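Local coordinates for trichothecene 3-O-acetyltransferase (Gibberella zeae, PDB 3B2S), which probably transfers an acetyl group from acetyl-coenzyme A to the 3-hydroxyl of trichothecene toxins such as the bound deoxynivalenol, at residues F289-D294 against N311-N316; T373-S378 against S410-M415; G307-M312 against Q345-L350. One frame throughout, in Å; residues are numbered along the deposited sequence.

Interaction 1. Residues F289-D294 against N311-N316; sequences FCRAVD and NMTYHN. With COA (coenzyme A), chain D; B2S ((3alpha,7alpha)-3,7,15-trihydroxy-12,13-epoxytrichothec-9-en-8-one), chain E.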
loop_
_atom_site.group_PDB
_atom_site.type_symbol
_atom_site.label_atom_id
_atom_site.label_comp_id
_atom_site.label_asym_id
_atom_site.label_seq_id
_atom_site.Cartn_x
_atom_site.Cartn_y
_atom_site.Cartn_z
ATOM N N PHE A 289 -17.018 1.229 -1.912
ATOM C CA PHE A 289 -15.687 0.815 -2.321
ATOM C C PHE A 289 -14.826 2.069 -2.234
ATOM O O PHE A 289 -15.188 3.111 -2.774
ATOM C CB PHE A 289 -15.710 0.280 -3.767
ATOM C CG PHE A 289 -14.463 -0.496 -4.164
ATOM C CD1 PHE A 289 -14.490 -1.894 -4.228
ATOM C CD2 PHE A 289 -13.276 0.174 -4.497
ATOM C CE1 PHE A 289 -13.355 -2.635 -4.627
ATOM C CE2 PHE A 289 -12.114 -0.555 -4.882
ATOM C CZ PHE A 289 -12.164 -1.963 -4.956
ATOM N N CYS A 290 -13.717 1.964 -1.501
ATOM C CA CYS A 290 -12.723 3.013 -1.380
ATOM C C CYS A 290 -11.465 2.518 -2.101
ATOM O O CYS A 290 -10.859 1.529 -1.681
ATOM C CB CYS A 290 -12.384 3.264 0.087
ATOM S SG CYS A 290 -13.876 3.617 1.103
ATOM N N ARG A 291 -11.078 3.208 -3.167
ATOM C CA ARG A 291 -9.994 2.716 -4.007
ATOM C C ARG A 291 -8.825 3.703 -4.011
ATOM O O ARG A 291 -9.008 4.853 -4.369
ATOM C CB ARG A 291 -10.498 2.498 -5.433
ATOM C CG ARG A 291 -9.439 1.823 -6.352
ATOM C CD ARG A 291 -9.868 1.966 -7.813
ATOM N NE ARG A 291 -9.175 0.997 -8.686
ATOM C CZ ARG A 291 -9.413 0.888 -9.998
ATOM N NH1 ARG A 291 -10.284 1.713 -10.581
ATOM N NH2 ARG A 291 -8.788 -0.037 -10.717
ATOM N N ALA A 292 -7.631 3.245 -3.632
ATOM C CA ALA A 292 -6.467 4.153 -3.592
ATOM C C ALA A 292 -5.994 4.445 -5.010
ATOM O O ALA A 292 -5.979 3.538 -5.873
ATOM C CB ALA A 292 -5.302 3.568 -2.737
ATOM N N VAL A 293 -5.624 5.704 -5.250
ATOM C CA VAL A 293 -5.228 6.152 -6.575
ATOM C C VAL A 293 -3.996 7.067 -6.408
ATOM O O VAL A 293 -3.999 7.971 -5.586
ATOM C CB VAL A 293 -6.376 6.935 -7.264
ATOM C CG1 VAL A 293 -5.947 7.447 -8.686
ATOM C CG2 VAL A 293 -7.620 6.044 -7.416
ATOM N N ASP A 294 -2.948 6.783 -7.169
ATOM C CA ASP A 294 -1.760 7.661 -7.261
ATOM C C ASP A 294 -2.165 8.953 -7.964
ATOM O O ASP A 294 -2.747 8.953 -9.071
ATOM C CB ASP A 294 -0.645 6.905 -8.011
ATOM C CG ASP A 294 0.576 7.758 -8.305
ATOM O OD1 ASP A 294 0.787 8.790 -7.637
ATOM O OD2 ASP A 294 1.330 7.368 -9.220
ATOM N N ASN A 311 -4.704 9.664 -3.290
ATOM C CA ASN A 311 -6.051 9.948 -2.843
ATOM C C ASN A 311 -6.827 8.648 -3.000
ATOM O O ASN A 311 -6.224 7.579 -3.194
ATOM C CB ASN A 311 -6.645 11.107 -3.655
ATOM C CG ASN A 311 -7.803 11.805 -2.944
ATOM O OD1 ASN A 311 -8.416 11.248 -2.042
ATOM N ND2 ASN A 311 -8.118 13.025 -3.382
ATOM N N MET A 312 -8.140 8.721 -2.836
ATOM C CA MET A 312 -9.029 7.582 -3.048
ATOM C C MET A 312 -10.121 7.998 -4.029
ATOM O O MET A 312 -10.377 9.198 -4.209
ATOM C CB MET A 312 -9.728 7.186 -1.752
ATOM C CG MET A 312 -8.833 7.038 -0.543
ATOM S SD MET A 312 -7.719 5.645 -0.611
ATOM C CE MET A 312 -8.841 4.289 -0.224
ATOM N N THR A 313 -10.769 7.011 -4.650
ATOM C CA THR A 313 -12.061 7.277 -5.298
ATOM C C THR A 313 -13.073 6.471 -4.507
ATOM O O THR A 313 -12.733 5.405 -3.989
ATOM C CB THR A 313 -12.104 6.869 -6.804
ATOM O OG1 THR A 313 -11.794 5.483 -6.953
ATOM C CG2 THR A 313 -11.138 7.712 -7.628
ATOM N N TYR A 314 -14.292 7.006 -4.385
ATOM C CA TYR A 314 -15.366 6.402 -3.559
ATOM C C TYR A 314 -16.530 6.056 -4.477
ATOM O O TYR A 314 -16.844 6.830 -5.390
ATOM C CB TYR A 314 -15.847 7.383 -2.472
ATOM C CG TYR A 314 -14.696 7.807 -1.579
ATOM C CD1 TYR A 314 -14.010 8.999 -1.821
ATOM C CD2 TYR A 314 -14.242 6.973 -0.557
ATOM C CE1 TYR A 314 -12.901 9.372 -1.020
ATOM C CE2 TYR A 314 -13.140 7.332 0.257
ATOM C CZ TYR A 314 -12.469 8.519 -0.005
ATOM O OH TYR A 314 -11.375 8.870 0.773
ATOM N N HIS A 315 -17.130 4.900 -4.211
ATOM C CA HIS A 315 -18.195 4.292 -5.019
ATOM C C HIS A 315 -19.239 3.707 -4.075
ATOM O O HIS A 315 -18.961 2.767 -3.345
ATOM C CB HIS A 315 -17.590 3.186 -5.889
ATOM C CG HIS A 315 -16.424 3.667 -6.697
ATOM N ND1 HIS A 315 -15.126 3.657 -6.217
ATOM C CD2 HIS A 315 -16.375 4.285 -7.897
ATOM C CE1 HIS A 315 -14.325 4.203 -7.119
ATOM N NE2 HIS A 315 -15.059 4.605 -8.136
ATOM N N ASN A 316 -20.449 4.264 -4.113
ATOM C CA ASN A 316 -21.498 3.862 -3.189
ATOM C C ASN A 316 -22.680 3.226 -3.905
ATOM O O ASN A 316 -23.144 3.743 -4.914
ATOM C CB ASN A 316 -21.946 5.075 -2.383
ATOM C CG ASN A 316 -20.898 5.506 -1.389
ATOM O OD1 ASN A 316 -20.770 4.903 -0.328
ATOM N ND2 ASN A 316 -20.119 6.536 -1.740
HETATM N N1A COA D . -8.357 1.448 -25.271
HETATM C C2A COA D . -8.434 0.331 -24.451
HETATM N N3A COA D . -7.715 0.314 -23.268
HETATM C C4A COA D . -6.939 1.391 -22.926
HETATM C C5A COA D . -6.844 2.511 -23.756
HETATM C C6A COA D . -7.565 2.540 -24.958
HETATM N N6A COA D . -7.210 3.390 -25.932
HETATM N N7A COA D . -6.003 3.399 -23.164
HETATM C C8A COA D . -5.566 2.873 -21.993
HETATM N N9A COA D . -6.138 1.630 -21.839
HETATM C C1B COA D . -5.954 0.680 -20.727
HETATM C C2B COA D . -4.561 0.054 -20.723
HETATM O O2B COA D . -4.467 -1.012 -21.648
HETATM C C3B COA D . -4.447 -0.385 -19.273
HETATM O O3B COA D . -5.185 -1.568 -19.072
HETATM P P3B COA D . -4.468 -2.980 -18.817
HETATM O O7A COA D . -3.646 -3.394 -20.023
HETATM O O8A COA D . -3.536 -2.870 -17.622
HETATM O O9A COA D . -5.555 -4.001 -18.595
HETATM C C4B COA D . -5.238 0.675 -18.530
HETATM O O4B COA D . -6.121 1.286 -19.455
HETATM C C5B COA D . -4.353 1.711 -17.852
HETATM O O5B COA D . -5.238 2.443 -17.042
HETATM P P1A COA D . -4.739 3.135 -15.674
HETATM O O1A COA D . -5.942 3.752 -14.987
HETATM O O2A COA D . -3.679 4.189 -15.988
HETATM O O3A COA D . -4.037 1.956 -14.814
HETATM P P2A COA D . -4.770 0.802 -13.955
HETATM O O4A COA D . -3.947 -0.456 -14.162
HETATM O O5A COA D . -6.247 0.674 -14.292
HETATM O O6A COA D . -4.655 1.254 -12.391
HETATM C CBP COA D . -5.163 2.548 -10.386
HETATM C CCP COA D . -5.635 2.073 -11.762
HETATM C CDP COA D . -6.174 3.592 -9.919
HETATM C CEP COA D . -5.217 1.368 -9.432
HETATM C CAP COA D . -3.706 3.095 -10.469
HETATM O OAP COA D . -3.560 4.065 -11.494
HETATM C C9P COA D . -3.096 3.674 -9.204
HETATM O O9P COA D . -3.238 5.042 -9.000
HETATM N N8P COA D . -2.416 2.901 -8.343
HETATM C C7P COA D . -2.520 3.037 -6.883
HETATM C C6P COA D . -1.397 3.888 -6.278
HETATM C C5P COA D . -1.139 3.562 -4.832
HETATM O O5P COA D . -1.826 2.695 -4.274
HETATM N N4P COA D . -0.149 4.232 -4.219
HETATM C C13 B2S E . -6.422 1.583 1.924
HETATM O O2 B2S E . -5.907 2.608 0.972
HETATM C C12 B2S E . -5.104 2.307 2.154
HETATM C C5 B2S E . -4.870 3.442 3.164
HETATM C C14 B2S E . -6.018 4.484 3.204
HETATM C C4 B2S E . -3.578 4.046 2.520
HETATM C C3 B2S E . -3.010 2.953 1.562
HETATM O O3 B2S E . -1.607 2.688 1.795
HETATM C C2 B2S E . -3.778 1.676 1.912
HETATM O O1 B2S E . -3.168 1.079 3.112
HETATM C C11 B2S E . -3.645 1.571 4.446
HETATM C C10 B2S E . -2.925 1.050 5.559
HETATM C C9 B2S E . -3.795 0.857 6.650
HETATM C C16 B2S E . -3.281 0.249 7.965
HETATM C C8 B2S E . -5.146 1.267 6.517
HETATM O O5 B2S E . -5.937 1.136 7.459
HETATM C C7 B2S E . -5.661 1.900 5.169
HETATM O O4 B2S E . -6.914 2.592 5.282
HETATM C C6 B2S E . -4.561 2.817 4.563
HETATM C C15 B2S E . -4.097 3.881 5.597
HETATM O O6 B2S E . -4.912 3.717 6.777
HETATM O O HOH W 1 -11.479 4.210 -9.524
#
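Met-312 folds its thioether over Ala-292 and Cys-290 where the antiparallel strands 289-294 and 311-316 pair at one edge of the large mixed sheet. Bends at chi2 and chi3 (-69° and -77°) curl the chain back, so that SD of Met-312 packs 3.8 Å from CB of Ala-292 while CE of Met-312 lies 3.7 Å from CB of Cys-290. This face meets the toxin: CE of Met-312 is 3.6 Å from O2 of the trichothecene. On the same face, SG of Cys-290 meets the Tyr-314 ring at its edge, 3.8 Å from CD2 of Tyr-314, a sulfur-aromatic contact. The hydroxyl of that ring is held by Leu-365 O and Gln-211. Six backbone hydrogen bonds join the strands in the hydrogen-bonded pairs Phe-289/His-315, Arg-291/Thr-313 and Val-293/Asn-311. Met-312 N, which takes no part in these, donates instead to OD1 of its neighbour Asn-311 at 2.7 Å.

The opposite face turns toward helices 327-335 and 340-356 and toward coenzyme A. There CG2 of Val-293 touches CG2 of Thr-313, and Arg-291 runs alongside Thr-313, its extended chain carrying the guanidinium to salt bridges with Asp-262 and Asp-263, with a pantetheine methyl over one guanidinium face. Asp-294 N donates to the pantetheine carbonyl O9P, though that bond is modelled too short for its length to mean much. One water links Arg-291 and Thr-313, lying 2.9 Å from OG1 of Thr-313 and accepting from NH1 of Arg-291 at 3.0 Å.

Interaction 2. Residues T373-S378 against S410-M415; sequences TSVMLS and SLMYFM. With B2S ((3alpha,7alpha)-3,7,15-trihydroxy-12,13-epoxytrichothec-9-en-8-one), chain E.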
loop_
_atom_site.group_PDB
_atom_site.type_symbol
_atom_site.label_atom_id
_atom_site.label_comp_id
_atom_site.label_asym_id
_atom_site.label_seq_id
_atom_site.Cartn_x
_atom_site.Cartn_y
_atom_site.Cartn_z
ATOM N N THR A 373 -19.307 -3.631 5.640
ATOM C CA THR A 373 -19.897 -3.646 4.296
ATOM C C THR A 373 -19.015 -3.046 3.206
ATOM O O THR A 373 -19.371 -3.109 2.023
ATOM C CB THR A 373 -21.251 -2.941 4.309
ATOM O OG1 THR A 373 -21.097 -1.608 4.827
ATOM C CG2 THR A 373 -22.237 -3.725 5.209
ATOM N N SER A 374 -17.858 -2.507 3.600
ATOM C CA SER A 374 -17.011 -1.736 2.689
ATOM C C SER A 374 -15.937 -2.611 2.052
ATOM O O SER A 374 -15.772 -3.778 2.415
ATOM C CB SER A 374 -16.369 -0.538 3.410
ATOM O OG SER A 374 -17.356 0.405 3.822
ATOM N N VAL A 375 -15.231 -2.026 1.082
ATOM C CA VAL A 375 -13.970 -2.584 0.565
ATOM C C VAL A 375 -12.993 -1.414 0.508
ATOM O O VAL A 375 -13.312 -0.379 -0.082
ATOM C CB VAL A 375 -14.113 -3.211 -0.847
ATOM C CG1 VAL A 375 -12.724 -3.681 -1.385
ATOM C CG2 VAL A 375 -15.089 -4.406 -0.843
ATOM N N MET A 376 -11.849 -1.542 1.185
ATOM C CA MET A 376 -10.811 -0.512 1.142
ATOM C C MET A 376 -9.576 -1.153 0.496
ATOM O O MET A 376 -8.880 -1.926 1.138
ATOM C CB MET A 376 -10.496 0.007 2.552
ATOM C CG MET A 376 -11.694 0.676 3.276
ATOM S SD MET A 376 -11.488 0.864 5.066
ATOM C CE MET A 376 -11.389 -0.852 5.551
ATOM N N LEU A 377 -9.345 -0.844 -0.774
ATOM C CA LEU A 377 -8.348 -1.552 -1.563
ATOM C C LEU A 377 -7.276 -0.594 -2.071
ATOM O O LEU A 377 -7.591 0.469 -2.590
ATOM C CB LEU A 377 -9.012 -2.233 -2.783
ATOM C CG LEU A 377 -7.981 -2.661 -3.869
ATOM C CD1 LEU A 377 -7.337 -3.922 -3.441
ATOM C CD2 LEU A 377 -8.599 -2.855 -5.229
ATOM N N SER A 378 -6.019 -0.995 -1.923
ATOM C CA SER A 378 -4.911 -0.281 -2.530
ATOM C C SER A 378 -4.116 -1.216 -3.443
ATOM O O SER A 378 -3.511 -2.183 -2.971
ATOM C CB SER A 378 -3.974 0.280 -1.457
ATOM O OG SER A 378 -3.012 1.123 -2.095
ATOM N N SER A 410 -11.878 -5.678 5.903
ATOM C CA SER A 410 -12.210 -5.072 4.569
ATOM C C SER A 410 -11.046 -4.341 3.890
ATOM O O SER A 410 -11.191 -3.836 2.786
ATOM C CB SER A 410 -13.489 -4.220 4.577
ATOM O OG SER A 410 -14.579 -5.046 4.954
ATOM N N LEU A 411 -9.898 -4.312 4.549
ATOM C CA LEU A 411 -8.691 -3.785 3.924
ATOM C C LEU A 411 -8.110 -4.834 2.985
ATOM O O LEU A 411 -8.073 -6.029 3.303
ATOM C CB LEU A 411 -7.674 -3.386 5.005
ATOM C CG LEU A 411 -6.343 -2.752 4.575
ATOM C CD1 LEU A 411 -6.583 -1.404 3.861
ATOM C CD2 LEU A 411 -5.465 -2.559 5.808
ATOM N N MET A 412 -7.634 -4.369 1.826
ATOM C CA MET A 412 -7.146 -5.252 0.772
ATOM C C MET A 412 -6.046 -4.570 -0.029
ATOM O O MET A 412 -6.024 -3.340 -0.107
ATOM C CB MET A 412 -8.282 -5.570 -0.183
ATOM C CG MET A 412 -9.506 -6.158 0.508
ATOM S SD MET A 412 -10.687 -6.680 -0.730
ATOM C CE MET A 412 -11.995 -7.179 0.399
ATOM N N TYR A 413 -5.140 -5.375 -0.595
ATOM C CA TYR A 413 -4.050 -4.881 -1.461
ATOM C C TYR A 413 -3.900 -5.763 -2.703
ATOM O O TYR A 413 -4.157 -6.949 -2.632
ATOM C CB TYR A 413 -2.716 -4.941 -0.695
ATOM C CG TYR A 413 -2.685 -4.076 0.540
ATOM C CD1 TYR A 413 -2.870 -4.620 1.821
ATOM C CD2 TYR A 413 -2.452 -2.705 0.426
ATOM C CE1 TYR A 413 -2.843 -3.804 2.946
ATOM C CE2 TYR A 413 -2.416 -1.884 1.543
ATOM C CZ TYR A 413 -2.617 -2.436 2.790
ATOM O OH TYR A 413 -2.586 -1.575 3.867
ATOM N N PHE A 414 -3.457 -5.190 -3.822
ATOM C CA PHE A 414 -2.819 -6.000 -4.884
ATOM C C PHE A 414 -1.323 -5.863 -4.772
ATOM O O PHE A 414 -0.807 -4.751 -4.602
ATOM C CB PHE A 414 -3.220 -5.556 -6.310
ATOM C CG PHE A 414 -4.706 -5.640 -6.604
ATOM C CD1 PHE A 414 -5.545 -6.432 -5.834
ATOM C CD2 PHE A 414 -5.254 -4.909 -7.670
ATOM C CE1 PHE A 414 -6.931 -6.494 -6.102
ATOM C CE2 PHE A 414 -6.624 -4.959 -7.957
ATOM C CZ PHE A 414 -7.466 -5.767 -7.167
ATOM N N MET A 415 -0.621 -6.985 -4.888
ATOM C CA MET A 415 0.839 -6.971 -4.908
ATOM C C MET A 415 1.328 -6.393 -6.245
ATOM O O MET A 415 0.554 -6.303 -7.199
ATOM C CB MET A 415 1.387 -8.388 -4.678
ATOM C CG MET A 415 0.996 -8.994 -3.316
ATOM S SD MET A 415 1.529 -7.964 -1.918
ATOM C CE MET A 415 0.030 -7.098 -1.419
HETATM C C13 B2S E . -6.422 1.583 1.924
HETATM O O2 B2S E . -5.907 2.608 0.972
HETATM C C12 B2S E . -5.104 2.307 2.154
HETATM C C5 B2S E . -4.870 3.442 3.164
HETATM C C14 B2S E . -6.018 4.484 3.204
HETATM C C4 B2S E . -3.578 4.046 2.520
HETATM C C3 B2S E . -3.010 2.953 1.562
HETATM O O3 B2S E . -1.607 2.688 1.795
HETATM C C2 B2S E . -3.778 1.676 1.912
HETATM O O1 B2S E . -3.168 1.079 3.112
HETATM C C11 B2S E . -3.645 1.571 4.446
HETATM C C10 B2S E . -2.925 1.050 5.559
HETATM C C9 B2S E . -3.795 0.857 6.650
HETATM C C16 B2S E . -3.281 0.249 7.965
HETATM C C8 B2S E . -5.146 1.267 6.517
HETATM O O5 B2S E . -5.937 1.136 7.459
HETATM C C7 B2S E . -5.661 1.900 5.169
HETATM O O4 B2S E . -6.914 2.592 5.282
HETATM C C6 B2S E . -4.561 2.817 4.563
HETATM C C15 B2S E . -4.097 3.881 5.597
HETATM O O6 B2S E . -4.912 3.717 6.777
#
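Leu-377 and Phe-414 form the tight part of this contact, between neighbouring parallel strands inside the mixed sheet of a coenzyme A-dependent acyltransferase. CD1 of Leu-377 sits over one face of the Phe-414 ring, 4.1 Å from its centroid and offset toward the rim, a CH-pi contact; CD2 of the same leucine reaches CZ of Phe-414 at 3.7 Å. Chi1 of Leu-377, 164°, sets CG beside its carbonyl carbon, and the two side chains then cross at about a right angle. Farther back along this face, CG1 of Val-375 rests 3.7 Å from SD of the extended Met-412. Helix 261-277 covers the layer through Ser-266 and Ile-269, while Phe-289 packs on Val-375 and Leu-377.

Four backbone hydrogen bonds stitch the strands in parallel fashion: Met-376 both donates to Ser-410 O and accepts from Met-412 N, and Ser-378 does likewise with Met-412 O and Phe-414 N. Just before the pairing, OG of Ser-410 donates to Pro-371 O and is also bonded to Arg-277, which holds Ser-374 O as well.

On the other face the toxin lies against the strands. Met-376, modelled in two conformations, meets Leu-411 only loosely, its CB 4.4 Å from CD1 of Leu-411. CD1 of Leu-411 lies 3.6 Å from C13 of the bound trichothecene, and CB of Ser-378 lies 3.7 Å from its C2. Tyr-413 OH donates to the ring ether O1 of the toxin at 2.8 Å, with O1 near the plane of the phenol. From these two segments comes a single directed bond among apolar contacts, while His-156 bonds the toxin from elsewhere in the chain; this is consistent with a surface that orients the rigid trichothecene skeleton while leaving its 3-hydroxyl to other groups.

Interaction 3. Residues G307-M312 against Q345-L350; sequences GLLQNM and QRTRGL. With B2S ((3alpha,7alpha)-3,7,15-trihydroxy-12,13-epoxytrichothec-9-en-8-one), chain E.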
loop_
_atom_site.group_PDB
_atom_site.type_symbol
_atom_site.label_atom_id
_atom_site.label_comp_id
_atom_site.label_asym_id
_atom_site.label_seq_id
_atom_site.Cartn_x
_atom_site.Cartn_y
_atom_site.Cartn_z
ATOM N N GLY A 307 7.377 11.124 -2.353
ATOM C CA GLY A 307 6.563 11.556 -1.213
ATOM C C GLY A 307 5.219 10.829 -1.150
ATOM O O GLY A 307 5.080 9.674 -1.604
ATOM N N LEU A 308 4.245 11.516 -0.562
ATOM C CA LEU A 308 2.888 11.002 -0.365
ATOM C C LEU A 308 1.953 11.881 -1.223
ATOM O O LEU A 308 1.700 13.045 -0.900
ATOM C CB LEU A 308 2.514 11.100 1.134
ATOM C CG LEU A 308 1.215 10.450 1.655
ATOM C CD1 LEU A 308 -0.049 11.225 1.231
ATOM C CD2 LEU A 308 1.114 9.068 1.159
ATOM N N LEU A 309 1.489 11.326 -2.336
ATOM C CA LEU A 309 0.640 12.046 -3.257
ATOM C C LEU A 309 -0.362 11.027 -3.772
ATOM O O LEU A 309 -0.238 10.504 -4.880
ATOM C CB LEU A 309 1.468 12.679 -4.405
ATOM C CG LEU A 309 0.717 13.557 -5.433
ATOM C CD1 LEU A 309 -0.413 14.403 -4.766
ATOM C CD2 LEU A 309 1.711 14.469 -6.184
ATOM N N GLN A 310 -1.344 10.735 -2.921
ATOM C CA GLN A 310 -2.278 9.642 -3.146
ATOM C C GLN A 310 -3.637 10.156 -2.671
ATOM O O GLN A 310 -3.708 10.974 -1.759
ATOM C CB GLN A 310 -1.869 8.450 -2.276
ATOM C CG GLN A 310 -2.571 7.148 -2.587
ATOM C CD GLN A 310 -2.855 6.345 -1.336
ATOM O OE1 GLN A 310 -1.935 5.880 -0.650
ATOM N NE2 GLN A 310 -4.143 6.198 -1.011
ATOM N N ASN A 311 -4.704 9.664 -3.290
ATOM C CA ASN A 311 -6.051 9.948 -2.843
ATOM C C ASN A 311 -6.827 8.648 -3.000
ATOM O O ASN A 311 -6.224 7.579 -3.194
ATOM C CB ASN A 311 -6.645 11.107 -3.655
ATOM C CG ASN A 311 -7.803 11.805 -2.944
ATOM O OD1 ASN A 311 -8.416 11.248 -2.042
ATOM N ND2 ASN A 311 -8.118 13.025 -3.382
ATOM N N MET A 312 -8.140 8.721 -2.836
ATOM C CA MET A 312 -9.029 7.582 -3.048
ATOM C C MET A 312 -10.121 7.998 -4.029
ATOM O O MET A 312 -10.377 9.198 -4.209
ATOM C CB MET A 312 -9.728 7.186 -1.752
ATOM C CG MET A 312 -8.833 7.038 -0.543
ATOM S SD MET A 312 -7.719 5.645 -0.611
ATOM C CE MET A 312 -8.841 4.289 -0.224
ATOM N N GLN A 345 -8.787 18.148 -8.949
ATOM C CA GLN A 345 -9.624 19.065 -8.178
ATOM C C GLN A 345 -9.907 18.524 -6.775
ATOM O O GLN A 345 -9.778 19.258 -5.784
ATOM C CB GLN A 345 -10.933 19.364 -8.931
ATOM C CG GLN A 345 -11.966 20.218 -8.143
ATOM C CD GLN A 345 -11.571 21.676 -7.959
ATOM O OE1 GLN A 345 -12.089 22.350 -7.067
ATOM N NE2 GLN A 345 -10.654 22.170 -8.784
ATOM N N ARG A 346 -10.313 17.260 -6.705
ATOM C CA ARG A 346 -10.544 16.577 -5.420
ATOM C C ARG A 346 -9.294 16.604 -4.535
ATOM O O ARG A 346 -9.354 16.962 -3.355
ATOM C CB ARG A 346 -11.028 15.144 -5.657
ATOM C CG ARG A 346 -12.467 15.096 -6.280
ATOM C CD ARG A 346 -12.964 13.666 -6.495
ATOM N NE ARG A 346 -12.948 12.952 -5.219
ATOM C CZ ARG A 346 -12.172 11.911 -4.941
ATOM N NH1 ARG A 346 -11.353 11.382 -5.867
ATOM N NH2 ARG A 346 -12.226 11.397 -3.730
ATOM N N THR A 347 -8.151 16.249 -5.116
ATOM C CA THR A 347 -6.884 16.235 -4.373
ATOM C C THR A 347 -6.469 17.625 -3.867
ATOM O O THR A 347 -5.991 17.763 -2.721
ATOM C CB THR A 347 -5.763 15.550 -5.205
ATOM O OG1 THR A 347 -6.188 14.224 -5.542
ATOM C CG2 THR A 347 -4.417 15.450 -4.397
ATOM N N ARG A 348 -6.658 18.657 -4.689
ATOM C CA ARG A 348 -6.423 20.016 -4.235
ATOM C C ARG A 348 -7.352 20.394 -3.089
ATOM O O ARG A 348 -6.925 21.062 -2.137
ATOM C CB ARG A 348 -6.532 21.026 -5.381
ATOM C CG ARG A 348 -5.495 20.765 -6.504
ATOM C CD ARG A 348 -5.669 21.760 -7.669
ATOM N NE ARG A 348 -5.480 23.141 -7.215
ATOM C CZ ARG A 348 -5.940 24.213 -7.857
ATOM N NH1 ARG A 348 -6.644 24.066 -8.976
ATOM N NH2 ARG A 348 -5.707 25.424 -7.369
ATOM N N GLY A 349 -8.614 19.972 -3.184
ATOM C CA GLY A 349 -9.590 20.257 -2.141
ATOM C C GLY A 349 -9.185 19.608 -0.828
ATOM O O GLY A 349 -9.253 20.248 0.216
ATOM N N LEU A 350 -8.798 18.329 -0.867
ATOM C CA LEU A 350 -8.364 17.663 0.360
ATOM C C LEU A 350 -7.142 18.333 0.996
ATOM O O LEU A 350 -7.134 18.586 2.207
ATOM C CB LEU A 350 -8.099 16.173 0.130
ATOM C CG LEU A 350 -7.507 15.354 1.288
ATOM C CD1 LEU A 350 -8.403 15.401 2.562
ATOM C CD2 LEU A 350 -7.275 13.892 0.833
HETATM C C13 B2S E . -6.422 1.583 1.924
HETATM O O2 B2S E . -5.907 2.608 0.972
HETATM C C12 B2S E . -5.104 2.307 2.154
HETATM C C5 B2S E . -4.870 3.442 3.164
HETATM C C14 B2S E . -6.018 4.484 3.204
HETATM C C4 B2S E . -3.578 4.046 2.520
HETATM C C3 B2S E . -3.010 2.953 1.562
HETATM O O3 B2S E . -1.607 2.688 1.795
HETATM C C2 B2S E . -3.778 1.676 1.912
HETATM O O1 B2S E . -3.168 1.079 3.112
HETATM C C11 B2S E . -3.645 1.571 4.446
HETATM C C10 B2S E . -2.925 1.050 5.559
HETATM C C9 B2S E . -3.795 0.857 6.650
HETATM C C16 B2S E . -3.281 0.249 7.965
HETATM C C8 B2S E . -5.146 1.267 6.517
HETATM O O5 B2S E . -5.937 1.136 7.459
HETATM C C7 B2S E . -5.661 1.900 5.169
HETATM O O4 B2S E . -6.914 2.592 5.282
HETATM C C6 B2S E . -4.561 2.817 4.563
HETATM C C15 B2S E . -4.097 3.881 5.597
HETATM O O6 B2S E . -4.912 3.717 6.777
#
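The start of strand 310-318, at residues 310-312, runs at 106° to the helical segment 345-350, with the two axes 9.2 Å apart at their closest. Polar side chains bridge this gap. Arg-346 approaches end-on and grips the carbonyl of Met-312 with both terminal nitrogens: NH1 and NH2 of Arg-346 each lie 2.9 Å from O of Met-312. The oxygen lies in the guanidinium plane, and the forked grip should restrict rotation of that group. A turn at chi3 (58°) bends the arginine chain back over the sheet edge.

Beside it, Asn-311 points its amide at the helix. ND2 of Asn-311 donates to OG1 of Thr-347 at 3.1 Å, almost straight at 171° and in the amide plane. The threonine hydroxyl in turn bonds to Met-343 O one helical turn earlier, so its oxygen accepts from the strand and donates into its own helix. The same ND2 lies over one face of the Arg-346 guanidinium, whose plane is only modestly tilted from that of the amide, and Gln-211 bonds the amide oxygen.

Helix 340-356 thus packs across the edge strand of the sheet, with the trichothecene beyond the strand, on the side away from the helix. The run leading into the strand packs against His-156 and Asp-160, which fit the HXXXD motif expected of this acyltransferase family: Leu-308 packs on His-156, which is hydrogen-bonded to the toxin, and Leu-309 N bonds to Asp-160. Apolar contact across the interface is sparse, with CD1 of Leu-309 meeting CG2 of Thr-347 at 4.2 Å. The CD2 methyl of Leu-350 lies beside the amide oxygen, 4.1 Å from OD1 of Asn-311. On the ligand side, OE1 of Gln-310 is 3.8 Å from C3 of the trichothecene, while NE2 of Gln-310 makes a weak bond to O of Asn-311.

All three contacts involve one mixed sheet and border the bound trichothecene. Interactions 1 and 2, with centres about 10 Å apart, are joined by strand pairing: Cys-290 N lies 2.8 Å from Val-375 O, and Cys-290 O lies 3.0 Å from Leu-377 N. Interaction 3 shares Asn-311 and Met-312 with interaction 1, their centres about 11 Å apart, and adds the helix layer outside the edge strand. Interactions 2 and 3 do not touch, their nearest atoms about 5 Å apart, yet both reach the toxin. Coenzyme A lies against interaction 1 and near Ser-378 of interaction 2, consistent with the acetyl donor and acceptor meeting beside these strands.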